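Local coordinates for protein probable ferredoxin-dependent nitrite reductase NirA (Mycobacterium tuberculosis, PDB 1ZJ8) that reduces sulfite to sulfide with electrons from reduced ferredoxin, using one siroheme and one [4Fe-4S] cluster, at residues 62-71 with 97-105; 355-364 with 414-425. One frame throughout, in Å; residues are numbered along the deposited sequence.

Contact 1. Residues 62-71 with 97-105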
loop_
_atom_site.group_PDB
_atom_site.type_symbol
_atom_site.label_atom_id
_atom_site.label_comp_id
_atom_site.label_asym_id
_atom_site.label_seq_id
_atom_site.Cartn_x
_atom_site.Cartn_y
_atom_site.Cartn_z
ATOM N N PHE A 62 -16.584 -20.670 -11.891
ATOM C CA PHE A 62 -16.204 -20.589 -10.469
ATOM C C PHE A 62 -16.297 -21.942 -9.748
ATOM O O PHE A 62 -15.489 -22.233 -8.858
ATOM C CB PHE A 62 -17.092 -19.552 -9.749
ATOM C CG PHE A 62 -16.672 -19.235 -8.321
ATOM C CD1 PHE A 62 -17.065 -20.047 -7.256
ATOM C CD2 PHE A 62 -15.927 -18.094 -8.036
ATOM C CE1 PHE A 62 -16.691 -19.736 -5.927
ATOM C CE2 PHE A 62 -15.554 -17.780 -6.712
ATOM C CZ PHE A 62 -15.939 -18.599 -5.662
ATOM N N ASP A 63 -17.275 -22.764 -10.136
ATOM C CA ASP A 63 -17.596 -24.002 -9.404
ATOM C C ASP A 63 -16.606 -25.144 -9.641
ATOM O O ASP A 63 -16.541 -26.075 -8.837
ATOM C CB ASP A 63 -19.008 -24.493 -9.771
ATOM C CG ASP A 63 -20.091 -23.469 -9.462
ATOM O OD1 ASP A 63 -20.395 -23.269 -8.264
ATOM O OD2 ASP A 63 -20.639 -22.880 -10.427
ATOM N N SER A 64 -15.855 -25.083 -10.743
ATOM C CA SER A 64 -14.823 -26.092 -11.019
ATOM C C SER A 64 -13.616 -25.924 -10.114
ATOM O O SER A 64 -12.870 -26.877 -9.911
ATOM C CB SER A 64 -14.374 -26.066 -12.487
ATOM O OG SER A 64 -14.191 -24.744 -12.959
ATOM N N ILE A 65 -13.454 -24.732 -9.545
ATOM C CA ILE A 65 -12.213 -24.351 -8.879
ATOM C C ILE A 65 -12.028 -25.069 -7.539
ATOM O O ILE A 65 -12.885 -25.001 -6.659
ATOM C CB ILE A 65 -12.096 -22.799 -8.693
ATOM C CG1 ILE A 65 -12.323 -22.064 -10.034
ATOM C CG2 ILE A 65 -10.710 -22.431 -8.128
ATOM C CD1 ILE A 65 -12.599 -20.565 -9.893
ATOM N N ASP A 66 -10.899 -25.766 -7.412
ATOM C CA ASP A 66 -10.513 -26.395 -6.154
ATOM C C ASP A 66 -10.370 -25.346 -5.068
ATOM O O ASP A 66 -9.799 -24.287 -5.294
ATOM C CB ASP A 66 -9.181 -27.145 -6.291
ATOM C CG ASP A 66 -9.305 -28.623 -5.984
ATOM O OD1 ASP A 66 -9.934 -28.968 -4.959
ATOM O OD2 ASP A 66 -8.751 -29.434 -6.761
ATOM N N LYS A 67 -10.866 -25.654 -3.879
ATOM C CA LYS A 67 -10.891 -24.668 -2.806
ATOM C C LYS A 67 -9.500 -24.249 -2.337
ATOM O O LYS A 67 -9.339 -23.129 -1.853
ATOM C CB LYS A 67 -11.801 -25.124 -1.658
ATOM C CG LYS A 67 -13.276 -24.882 -2.011
ATOM C CD LYS A 67 -14.253 -25.735 -1.218
ATOM C CE LYS A 67 -15.672 -25.491 -1.705
ATOM N NZ LYS A 67 -16.666 -26.223 -0.888
ATOM N N THR A 68 -8.493 -25.107 -2.514
ATOM C CA THR A 68 -7.109 -24.741 -2.192
ATOM C C THR A 68 -6.482 -23.840 -3.280
ATOM O O THR A 68 -5.659 -22.968 -2.982
ATOM C CB THR A 68 -6.253 -25.993 -1.928
ATOM O OG1 THR A 68 -6.427 -26.935 -2.997
ATOM C CG2 THR A 68 -6.667 -26.626 -0.593
ATOM N N ASP A 69 -6.881 -24.043 -4.531
ATOM C CA ASP A 69 -6.556 -23.093 -5.595
ATOM C C ASP A 69 -7.287 -21.767 -5.374
ATOM O O ASP A 69 -6.645 -20.711 -5.327
ATOM C CB ASP A 69 -6.904 -23.669 -6.967
ATOM C CG ASP A 69 -5.952 -24.759 -7.388
ATOM O OD1 ASP A 69 -4.989 -25.035 -6.639
ATOM O OD2 ASP A 69 -6.167 -25.327 -8.476
ATOM N N LEU A 70 -8.614 -21.845 -5.212
ATOM C CA LEU A 70 -9.483 -20.674 -5.022
ATOM C C LEU A 70 -9.024 -19.770 -3.893
ATOM O O LEU A 70 -8.839 -18.582 -4.101
ATOM C CB LEU A 70 -10.934 -21.101 -4.738
ATOM C CG LEU A 70 -11.978 -20.008 -4.425
ATOM C CD1 LEU A 70 -12.051 -18.961 -5.525
ATOM C CD2 LEU A 70 -13.344 -20.637 -4.215
ATOM N N ARG A 71 -8.828 -20.333 -2.708
ATOM C CA ARG A 71 -8.526 -19.531 -1.514
ATOM C C ARG A 71 -7.027 -19.374 -1.188
ATOM O O ARG A 71 -6.682 -18.751 -0.180
ATOM C CB ARG A 71 -9.258 -20.116 -0.286
ATOM C CG ARG A 71 -10.782 -19.891 -0.268
ATOM C CD ARG A 71 -11.426 -20.472 0.992
ATOM N NE ARG A 71 -12.340 -21.570 0.674
ATOM C CZ ARG A 71 -13.677 -21.516 0.730
ATOM N NH1 ARG A 71 -14.321 -20.406 1.111
ATOM N NH2 ARG A 71 -14.388 -22.595 0.410
ATOM N N ILE A 97 -16.849 -18.206 5.812
ATOM C CA ILE A 97 -16.206 -18.109 4.485
ATOM C C ILE A 97 -17.131 -18.412 3.325
ATOM O O ILE A 97 -17.228 -17.625 2.399
ATOM C CB ILE A 97 -14.975 -19.077 4.282
ATOM C CG1 ILE A 97 -14.783 -20.066 5.462
ATOM C CG2 ILE A 97 -13.705 -18.242 3.929
ATOM C CD1 ILE A 97 -14.740 -21.552 5.072
ATOM N N ASP A 98 -17.778 -19.575 3.366
ATOM C CA ASP A 98 -18.583 -20.072 2.233
ATOM C C ASP A 98 -19.709 -19.113 1.837
ATOM O O ASP A 98 -20.048 -19.013 0.660
ATOM C CB ASP A 98 -19.184 -21.442 2.555
ATOM C CG ASP A 98 -18.144 -22.546 2.593
ATOM O OD1 ASP A 98 -18.163 -23.400 1.679
ATOM O OD2 ASP A 98 -17.313 -22.564 3.533
ATOM N N LYS A 99 -20.281 -18.424 2.830
ATOM C CA LYS A 99 -21.314 -17.388 2.596
ATOM C C LYS A 99 -20.740 -16.106 2.003
ATOM O O LYS A 99 -21.262 -15.570 1.019
ATOM C CB LYS A 99 -22.033 -17.000 3.902
ATOM C CG LYS A 99 -23.135 -17.955 4.336
ATOM C CD LYS A 99 -24.323 -17.901 3.374
ATOM C CE LYS A 99 -25.449 -18.833 3.824
ATOM N NZ LYS A 99 -26.609 -18.750 2.902
ATOM N N LEU A 100 -19.674 -15.615 2.639
ATOM C CA LEU A 100 -19.026 -14.356 2.264
ATOM C C LEU A 100 -18.262 -14.426 0.935
ATOM O O LEU A 100 -17.954 -13.399 0.346
ATOM C CB LEU A 100 -18.078 -13.915 3.369
ATOM C CG LEU A 100 -18.752 -13.573 4.689
ATOM C CD1 LEU A 100 -17.722 -13.545 5.809
ATOM C CD2 LEU A 100 -19.512 -12.254 4.590
ATOM N N GLU A 101 -17.964 -15.635 0.469
ATOM C CA GLU A 101 -17.205 -15.848 -0.763
ATOM C C GLU A 101 -18.106 -15.787 -2.000
ATOM O O GLU A 101 -18.829 -16.739 -2.276
ATOM C CB GLU A 101 -16.534 -17.220 -0.676
ATOM C CG GLU A 101 -15.608 -17.565 -1.813
ATOM C CD GLU A 101 -14.414 -18.376 -1.325
ATOM O OE1 GLU A 101 -14.289 -19.577 -1.700
ATOM O OE2 GLU A 101 -13.619 -17.801 -0.535
ATOM N N ALA A 102 -18.056 -14.676 -2.736
ATOM C CA ALA A 102 -18.846 -14.504 -3.966
ATOM C C ALA A 102 -18.209 -15.216 -5.145
ATOM O O ALA A 102 -17.104 -15.755 -5.029
ATOM C CB ALA A 102 -19.019 -13.028 -4.306
ATOM N N LYS A 103 -18.913 -15.192 -6.284
ATOM C CA LYS A 103 -18.446 -15.835 -7.528
ATOM C C LYS A 103 -17.609 -14.873 -8.373
ATOM O O LYS A 103 -17.396 -15.120 -9.570
ATOM C CB LYS A 103 -19.618 -16.370 -8.382
ATOM C CG LYS A 103 -20.070 -15.459 -9.598
ATOM C CD LYS A 103 -20.912 -16.244 -10.618
ATOM C CE LYS A 103 -21.623 -15.347 -11.621
ATOM N NZ LYS A 103 -20.728 -14.990 -12.741
ATOM N N TYR A 104 -17.145 -13.782 -7.763
ATOM C CA TYR A 104 -16.391 -12.745 -8.469
ATOM C C TYR A 104 -15.040 -12.519 -7.793
ATOM O O TYR A 104 -14.847 -12.886 -6.636
ATOM C CB TYR A 104 -17.211 -11.451 -8.505
ATOM C CG TYR A 104 -18.468 -11.529 -9.358
ATOM C CD1 TYR A 104 -18.389 -11.439 -10.745
ATOM C CD2 TYR A 104 -19.733 -11.687 -8.777
ATOM C CE1 TYR A 104 -19.521 -11.504 -11.534
ATOM C CE2 TYR A 104 -20.882 -11.761 -9.554
ATOM C CZ TYR A 104 -20.772 -11.666 -10.939
ATOM O OH TYR A 104 -21.892 -11.718 -11.761
ATOM N N PHE A 105 -14.107 -11.921 -8.526
ATOM C CA PHE A 105 -12.736 -11.716 -8.041
ATOM C C PHE A 105 -12.311 -10.256 -8.022
ATOM O O PHE A 105 -12.643 -9.480 -8.918
ATOM C CB PHE A 105 -11.743 -12.479 -8.930
ATOM C CG PHE A 105 -11.892 -13.969 -8.854
ATOM C CD1 PHE A 105 -12.696 -14.652 -9.775
ATOM C CD2 PHE A 105 -11.250 -14.693 -7.849
ATOM C CE1 PHE A 105 -12.855 -16.031 -9.702
ATOM C CE2 PHE A 105 -11.395 -16.073 -7.767
ATOM C CZ PHE A 105 -12.202 -16.747 -8.696
#

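Contact 2. Residues 355-364 with 414-425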
loop_
_atom_site.group_PDB
_atom_site.type_symbol
_atom_site.label_atom_id
_atom_site.label_comp_id
_atom_site.label_asym_id
_atom_site.label_seq_id
_atom_site.Cartn_x
_atom_site.Cartn_y
_atom_site.Cartn_z
ATOM N N VAL A 355 2.875 16.868 -12.565
ATOM C CA VAL A 355 1.606 17.314 -12.002
ATOM C C VAL A 355 1.001 16.145 -11.229
ATOM O O VAL A 355 0.731 15.100 -11.807
ATOM C CB VAL A 355 0.652 17.742 -13.152
ATOM C CG1 VAL A 355 -0.744 18.075 -12.654
ATOM C CG2 VAL A 355 1.254 18.907 -13.902
ATOM N N GLY A 356 0.809 16.300 -9.924
ATOM C CA GLY A 356 0.168 15.246 -9.115
ATOM C C GLY A 356 -1.293 15.570 -8.831
ATOM O O GLY A 356 -1.634 16.713 -8.506
ATOM N N VAL A 357 -2.158 14.574 -8.946
ATOM C CA VAL A 357 -3.580 14.790 -8.729
ATOM C C VAL A 357 -4.099 13.877 -7.652
ATOM O O VAL A 357 -3.574 12.789 -7.428
ATOM C CB VAL A 357 -4.440 14.546 -9.979
ATOM C CG1 VAL A 357 -4.280 15.678 -10.950
ATOM C CG2 VAL A 357 -4.115 13.213 -10.641
ATOM N N ALA A 358 -5.163 14.327 -7.006
ATOM C CA ALA A 358 -5.687 13.661 -5.823
ATOM C C ALA A 358 -7.118 13.259 -6.062
ATOM O O ALA A 358 -8.011 14.094 -6.005
ATOM C CB ALA A 358 -5.620 14.580 -4.583
ATOM N N PRO A 359 -7.343 11.967 -6.303
ATOM C CA PRO A 359 -8.701 11.489 -6.271
ATOM C C PRO A 359 -9.129 11.404 -4.805
ATOM O O PRO A 359 -8.453 11.969 -3.934
ATOM C CB PRO A 359 -8.609 10.119 -6.944
ATOM C CG PRO A 359 -7.138 9.751 -6.971
ATOM C CD PRO A 359 -6.347 10.909 -6.559
ATOM N N ILE A 360 -10.244 10.735 -4.532
ATOM C CA ILE A 360 -10.699 10.518 -3.179
ATOM C C ILE A 360 -10.398 9.065 -2.814
ATOM O O ILE A 360 -11.085 8.141 -3.260
ATOM C CB ILE A 360 -12.212 10.805 -3.064
ATOM C CG1 ILE A 360 -12.495 12.302 -3.232
ATOM C CG2 ILE A 360 -12.747 10.298 -1.725
ATOM C CD1 ILE A 360 -13.959 12.689 -3.106
ATOM N N ALA A 361 -9.363 8.870 -2.005
ATOM C CA ALA A 361 -8.981 7.561 -1.511
ATOM C C ALA A 361 -8.811 6.581 -2.636
ATOM O O ALA A 361 -9.362 5.516 -2.572
ATOM C CB ALA A 361 -10.026 7.048 -0.559
ATOM N N GLY A 362 -8.103 6.970 -3.695
ATOM C CA GLY A 362 -7.742 6.060 -4.783
ATOM C C GLY A 362 -8.835 5.720 -5.789
ATOM O O GLY A 362 -8.563 5.044 -6.790
ATOM N N ARG A 363 -10.063 6.194 -5.563
ATOM C CA ARG A 363 -11.198 5.768 -6.395
ATOM C C ARG A 363 -11.235 6.476 -7.722
ATOM O O ARG A 363 -11.452 7.681 -7.761
ATOM C CB ARG A 363 -12.529 6.024 -5.680
ATOM C CG ARG A 363 -13.767 5.842 -6.601
ATOM C CD ARG A 363 -14.870 4.996 -5.994
ATOM N NE ARG A 363 -14.477 3.591 -5.966
ATOM C CZ ARG A 363 -15.141 2.642 -5.308
ATOM N NH1 ARG A 363 -16.263 2.936 -4.653
ATOM N NH2 ARG A 363 -14.681 1.391 -5.298
ATOM N N VAL A 364 -11.032 5.723 -8.797
ATOM C CA VAL A 364 -11.208 6.221 -10.163
ATOM C C VAL A 364 -12.108 5.224 -10.928
ATOM O O VAL A 364 -13.058 4.696 -10.345
ATOM C CB VAL A 364 -9.825 6.507 -10.898
ATOM C CG1 VAL A 364 -9.073 7.679 -10.246
ATOM C CG2 VAL A 364 -8.917 5.268 -10.946
ATOM N N LEU A 414 -10.016 14.943 -10.826
ATOM C CA LEU A 414 -8.653 14.711 -10.344
ATOM C C LEU A 414 -7.940 16.050 -10.139
ATOM O O LEU A 414 -7.405 16.641 -11.079
ATOM C CB LEU A 414 -7.899 13.820 -11.324
ATOM C CG LEU A 414 -8.457 12.408 -11.480
ATOM C CD1 LEU A 414 -7.872 11.699 -12.711
ATOM C CD2 LEU A 414 -8.172 11.605 -10.232
ATOM N N GLN A 415 -7.928 16.510 -8.887
ATOM C CA GLN A 415 -7.519 17.879 -8.553
ATOM C C GLN A 415 -6.053 17.921 -8.264
ATOM O O GLN A 415 -5.571 17.109 -7.499
ATOM C CB GLN A 415 -8.298 18.382 -7.333
ATOM C CG GLN A 415 -9.798 18.132 -7.441
ATOM C CD GLN A 415 -10.624 18.748 -6.319
ATOM O OE1 GLN A 415 -10.114 19.083 -5.234
ATOM N NE2 GLN A 415 -11.922 18.892 -6.576
ATOM N N SER A 416 -5.350 18.855 -8.890
ATOM C CA SER A 416 -3.957 19.137 -8.562
ATOM C C SER A 416 -3.837 20.147 -7.421
ATOM O O SER A 416 -2.767 20.304 -6.808
ATOM C CB SER A 416 -3.240 19.636 -9.794
ATOM O OG SER A 416 -4.011 20.618 -10.426
ATOM N N ARG A 417 -4.945 20.824 -7.137
ATOM C CA ARG A 417 -5.053 21.718 -5.984
ATOM C C ARG A 417 -6.232 21.295 -5.118
ATOM O O ARG A 417 -7.258 21.978 -5.054
ATOM C CB ARG A 417 -5.254 23.158 -6.417
ATOM C CG ARG A 417 -4.079 23.806 -7.165
ATOM C CD ARG A 417 -4.578 25.130 -7.731
ATOM N NE ARG A 417 -3.684 25.854 -8.635
ATOM C CZ ARG A 417 -4.034 27.009 -9.234
ATOM N NH1 ARG A 417 -5.245 27.543 -9.014
ATOM N NH2 ARG A 417 -3.193 27.646 -10.058
ATOM N N PRO A 418 -6.097 20.158 -4.439
ATOM C CA PRO A 418 -7.199 19.739 -3.594
ATOM C C PRO A 418 -7.189 20.449 -2.258
ATOM O O PRO A 418 -6.183 21.025 -1.868
ATOM C CB PRO A 418 -6.927 18.253 -3.385
ATOM C CG PRO A 418 -5.429 18.170 -3.423
ATOM C CD PRO A 418 -4.968 19.211 -4.397
ATOM N N SER A 419 -8.311 20.373 -1.560
ATOM C CA SER A 419 -8.385 20.771 -0.168
ATOM C C SER A 419 -7.530 19.812 0.653
ATOM O O SER A 419 -7.239 18.699 0.206
ATOM C CB SER A 419 -9.839 20.733 0.331
ATOM O OG SER A 419 -10.270 19.396 0.574
ATOM N N HIS A 420 -7.125 20.267 1.834
ATOM C CA HIS A 420 -6.399 19.456 2.816
ATOM C C HIS A 420 -6.978 18.069 2.928
ATOM O O HIS A 420 -6.271 17.056 2.862
ATOM C CB HIS A 420 -6.540 20.093 4.215
ATOM C CG HIS A 420 -5.818 21.384 4.352
ATOM N ND1 HIS A 420 -4.494 21.454 4.750
ATOM C CD2 HIS A 420 -6.208 22.655 4.094
ATOM C CE1 HIS A 420 -4.105 22.720 4.743
ATOM N NE2 HIS A 420 -5.126 23.469 4.349
ATOM N N TRP A 421 -8.295 18.071 3.118
ATOM C CA TRP A 421 -9.087 16.883 3.404
ATOM C C TRP A 421 -9.032 15.885 2.295
ATOM O O TRP A 421 -8.762 14.719 2.528
ATOM C CB TRP A 421 -10.551 17.267 3.655
ATOM C CG TRP A 421 -10.609 18.231 4.752
ATOM C CD1 TRP A 421 -10.951 19.551 4.680
ATOM C CD2 TRP A 421 -10.194 17.990 6.092
ATOM N NE1 TRP A 421 -10.814 20.135 5.914
ATOM C CE2 TRP A 421 -10.344 19.202 6.796
ATOM C CE3 TRP A 421 -9.703 16.859 6.768
ATOM C CZ2 TRP A 421 -10.026 19.322 8.132
ATOM C CZ3 TRP A 421 -9.409 16.967 8.103
ATOM C CH2 TRP A 421 -9.570 18.196 8.776
ATOM N N ARG A 422 -9.299 16.339 1.082
ATOM C CA ARG A 422 -9.235 15.443 -0.073
ATOM C C ARG A 422 -7.814 14.948 -0.320
ATOM O O ARG A 422 -7.591 13.828 -0.759
ATOM C CB ARG A 422 -9.717 16.176 -1.306
ATOM C CG ARG A 422 -9.880 15.321 -2.531
ATOM C CD ARG A 422 -9.929 16.229 -3.737
ATOM N NE ARG A 422 -10.963 15.841 -4.683
ATOM C CZ ARG A 422 -12.269 16.010 -4.483
ATOM N NH1 ARG A 422 -12.752 16.583 -3.367
ATOM N NH2 ARG A 422 -13.104 15.603 -5.433
ATOM N N ARG A 423 -6.867 15.831 -0.069
ATOM C CA ARG A 423 -5.485 15.550 -0.282
ATOM C C ARG A 423 -4.972 14.495 0.652
ATOM O O ARG A 423 -4.281 13.583 0.243
ATOM C CB ARG A 423 -4.684 16.819 -0.039
ATOM C CG ARG A 423 -3.219 16.552 -0.084
ATOM C CD ARG A 423 -2.499 17.767 -0.406
ATOM N NE ARG A 423 -1.077 17.522 -0.482
ATOM C CZ ARG A 423 -0.205 18.463 -0.793
ATOM N NH1 ARG A 423 -0.610 19.711 -1.010
ATOM N NH2 ARG A 423 1.079 18.169 -0.849
ATOM N N ASN A 424 -5.303 14.645 1.920
ATOM C CA ASN A 424 -4.638 13.881 2.967
ATOM C C ASN A 424 -5.398 12.674 3.519
ATOM O O ASN A 424 -4.956 12.067 4.474
ATOM C CB ASN A 424 -4.260 14.832 4.108
ATOM C CG ASN A 424 -3.250 15.844 3.682
ATOM O OD1 ASN A 424 -2.242 15.491 3.119
ATOM N ND2 ASN A 424 -3.526 17.111 3.920
ATOM N N LEU A 425 -6.506 12.303 2.908
ATOM C CA LEU A 425 -7.298 11.207 3.429
ATOM C C LEU A 425 -6.979 9.923 2.665
ATOM O O LEU A 425 -6.859 9.917 1.451
ATOM C CB LEU A 425 -8.804 11.531 3.358
ATOM C CG LEU A 425 -9.763 10.404 3.814
ATOM C CD1 LEU A 425 -11.015 10.955 4.443
ATOM C CD2 LEU A 425 -10.158 9.417 2.691
HETATM O O HOH W 1 -10.746 13.929 -6.278
#

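Contact 1. Residues 62-71 with 97-105
F62 reaches across to the bend between A102 and Y104 and illustrates how one aromatic ring can pack its face against a corner of the backbone. Its CB already points at the opposing segment, and with CG anti to the backbone N (chi1 -172°) the ring is brought against the backbone of K103, one face to its CA. CG lies 3.9 Å from K103 CA, and CD2 comes within 3.4 Å of the same atom, which makes a CH-pi contact over that face, 3.8 Å from the centroid. Farther out, CE2 and CZ both come near the carbonyl oxygen of A102, which stands oblique to the ring, and CZ also meets E101 CG at 4.0 Å, at the ring's edge. The corner at K103 separates strand 101-102 from strand 104-109, which belongs to the first ferredoxin-like half domain and is an inner strand of an antiparallel sheet that strand 363-365 of the second half domain also joins; NZ of K103 runs off to a salt bridge with E150. Past the corner, the F105 ring joins the same cluster. It lies oblique to that of F62, the planes 37° apart, and takes CD1 of I65 at its edge, while L70 CD1 is 3.7 Å from F105 CE2; F74 adds a further ring. Toward R71 the chemistry is ionic. The R71 guanidinium lies between I97 on one face and the carboxylate of E101 on the other, R71 NH1 standing 2.9 Å from E101 OE1. Because that oxygen is well out of the guanidinium plane, this salt bridge rests on charge, without an N-H aimed at it, and the modelled place of OE1 is somewhat doubtful. D98 OD1 lies 4.1 Å from both R71 NH2 and K67 NZ, too far for a salt bridge.

Contact 2. Residues 355-364 with 414-425
This is a buried contact of the second ferredoxin-like half domain, in which the end of strand 353-357 and the loop after it meet 414-418 and helix 420-424. The strand lies inside an antiparallel sheet; the helix leads into strand 425-427 at the edge of a mixed one. A single hydrogen bond spans the two backbones, A358 N to Q415 O at 2.9 Å, bent (146°) and tilted from the carbonyl plane. CA-H...O contacts from V357 to Q415 O and from S416 to G356 O accompany it; the side chains beyond pack by apolar contact. L414 lays CB against CB of V357 at 3.8 Å, and its CD2 branch reaches P359 CB at 3.6 Å and V364 CG1. Within the type I' turn from I360 to R363, A361 CB touches L425 CD2, with the siroheme about 7 Å from the A361 side chain. At the helix N-cap, S419 OG accepts the N-H of R422. With CG anti to the backbone N (chi1 -172°), the R422 chain carries its guanidinium between I360 CG1 and Q415 NE2, one over each face. R422 NH1 makes a salt bridge to E453, while a water, doubtfully close to R422 NE, donates to A358 O at 2.8 Å.

How the contacts relate
Contact 1 lies further out than contact 2, its centre about 25 Å against about 16 Å from the centre of the chain, and is only partly buried. The centres of the two are about 35 Å apart and their nearest atoms about 12 Å, yet both reach one antiparallel sheet: in contact 1 the helical segment packs against the start of inner strand 104-109, and in contact 2 the loop runs into strand 363-365 at that sheet's edge. The outer contact pairs an aromatic cluster with a looser set of charges, some on exposed residues, whereas in the inner one no touching residue is exposed and aliphatic packing surrounds the polar groups.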